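Local coordinates for protein protease Do-like 2, chloroplastic (Arabidopsis thaliana, PDB 4FLN) that acts as a chloroplast serine protease that makes the primary cut in the photodamaged D1 protein of photosystem II, at residues T287-K292 / Q351-P356. Residues are numbered along the deposited sequence; the frame is centred on the assembly and turned at random.
Sequences TSDASK and QVVLRP
In the first PDZ domain, the loop between strands 279-284 and 299-303 is joined to strand 346-353, the last of its sheet, chiefly through Asp289. Its OD2 takes the backbone N-H of Val353, N to OD2 2.8 Å, in a bond that is straight at the hydrogen (179°). The N-H meets the anti side of the carboxylate and lies 19° out of its plane. CB of the aspartate already points at the strand, and CG anti to the backbone N (chi1 178°) extends the carboxylate to it. There it crosses the Val353 side chain at about a right angle, with CG2 of the valine 3.5 Å from OD2. One residue earlier, Val352 packs its CG1 against Ala290, 3.9 Å from the backbone N and 4.3 Å from CB. A water adds a second link, accepting from Asp289 N at 2.8 Å and donating weakly to Val353 O, so Asp289 holds Val353 directly at N and, through the water, only loosely at O. With the carboxylate cut back to an alanine, Val353 N would probably lose its partner across this contact, leaving the packing of Ala290 on Val352 and the weakly bound water to join loop and strand. On the strand side, Val352 is paired by backbone hydrogen bonding with Ala337 and packs on Ile339 of strand 336-343; on the loop side, Ser288 OG hydrogen-bonds Glu285 O, just past strand 279-284.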
# COMPACT_ATOMS: atom_id res chain seq x y z
N THR B 287 -19.97 25.49 -32.30
CA THR B 287 -19.58 25.01 -33.62
C THR B 287 -20.62 24.12 -34.27
O THR B 287 -20.43 23.69 -35.40
CB THR B 287 -18.22 24.25 -33.63
OG1 THR B 287 -18.37 22.94 -33.06
CG2 THR B 287 -17.14 25.05 -32.90
N SER B 288 -21.72 23.87 -33.56
CA SER B 288 -22.78 23.00 -34.08
C SER B 288 -23.93 23.83 -34.65
O SER B 288 -24.16 24.97 -34.21
CB SER B 288 -23.29 22.06 -33.00
OG SER B 288 -24.25 22.70 -32.18
N ASP B 289 -24.61 23.29 -35.66
CA ASP B 289 -25.73 23.99 -36.29
C ASP B 289 -26.83 24.34 -35.29
O ASP B 289 -27.59 25.29 -35.50
CB ASP B 289 -26.33 23.16 -37.42
CG ASP B 289 -27.53 23.84 -38.06
OD1 ASP B 289 -27.42 25.04 -38.42
OD2 ASP B 289 -28.59 23.17 -38.17
N ALA B 290 -26.89 23.62 -34.18
CA ALA B 290 -27.78 24.03 -33.12
C ALA B 290 -27.16 25.33 -32.68
O ALA B 290 -26.16 25.76 -33.25
CB ALA B 290 -27.76 23.03 -32.01
N SER B 291 -27.75 26.01 -31.71
CA SER B 291 -27.22 27.31 -31.30
C SER B 291 -27.41 28.38 -32.37
O SER B 291 -27.40 29.57 -32.06
CB SER B 291 -25.71 27.22 -31.03
OG SER B 291 -24.97 27.41 -32.23
N LYS B 292 -27.63 27.97 -33.61
CA LYS B 292 -28.23 28.85 -34.60
C LYS B 292 -29.72 28.60 -34.61
O LYS B 292 -30.49 29.35 -35.18
CB LYS B 292 -27.63 28.62 -35.99
CG LYS B 292 -26.24 29.20 -36.16
CD LYS B 292 -25.68 28.85 -37.53
CE LYS B 292 -25.25 30.09 -38.31
NZ LYS B 292 -23.85 30.49 -38.02
N GLN B 351 -35.44 22.30 -37.73
CA GLN B 351 -34.50 21.34 -38.31
C GLN B 351 -33.08 21.63 -37.82
O GLN B 351 -32.70 22.79 -37.67
CB GLN B 351 -34.51 21.41 -39.83
CG GLN B 351 -35.86 21.22 -40.47
CD GLN B 351 -35.79 21.29 -41.98
OE1 GLN B 351 -35.41 20.32 -42.63
NE2 GLN B 351 -36.15 22.44 -42.55
N VAL B 352 -32.30 20.58 -37.58
CA VAL B 352 -30.93 20.74 -37.13
C VAL B 352 -29.98 19.84 -37.89
O VAL B 352 -30.25 18.65 -38.06
CB VAL B 352 -30.78 20.42 -35.64
CG1 VAL B 352 -29.36 20.72 -35.20
CG2 VAL B 352 -31.78 21.22 -34.82
N VAL B 353 -28.87 20.40 -38.35
CA VAL B 353 -27.83 19.58 -38.95
C VAL B 353 -27.05 18.93 -37.82
O VAL B 353 -26.72 19.58 -36.82
CB VAL B 353 -26.85 20.41 -39.81
CG1 VAL B 353 -25.78 19.50 -40.41
CG2 VAL B 353 -27.60 21.17 -40.90
N LEU B 354 -26.76 17.64 -37.97
CA LEU B 354 -25.99 16.91 -36.97
C LEU B 354 -24.58 16.60 -37.45
O LEU B 354 -24.39 15.92 -38.45
CB LEU B 354 -26.69 15.60 -36.63
CG LEU B 354 -28.20 15.69 -36.47
CD1 LEU B 354 -28.81 14.31 -36.27
CD2 LEU B 354 -28.53 16.62 -35.32
N ARG B 355 -23.58 17.10 -36.74
CA ARG B 355 -22.21 16.74 -37.06
C ARG B 355 -21.53 16.11 -35.86
O ARG B 355 -21.98 16.28 -34.73
CB ARG B 355 -21.44 17.95 -37.59
CG ARG B 355 -21.97 18.48 -38.91
CD ARG B 355 -20.87 18.65 -39.95
NE ARG B 355 -20.90 17.60 -40.97
CZ ARG B 355 -21.27 17.79 -42.23
NH1 ARG B 355 -21.62 19.00 -42.65
NH2 ARG B 355 -21.27 16.78 -43.09
N PRO B 356 -20.46 15.35 -36.11
CA PRO B 356 -19.67 14.73 -35.04
C PRO B 356 -19.13 15.80 -34.10
O PRO B 356 -18.90 16.92 -34.53
CB PRO B 356 -18.52 14.05 -35.79
CG PRO B 356 -18.58 14.55 -37.19
CD PRO B 356 -19.99 14.93 -37.44
O HOH W 1 -23.60 20.76 -36.46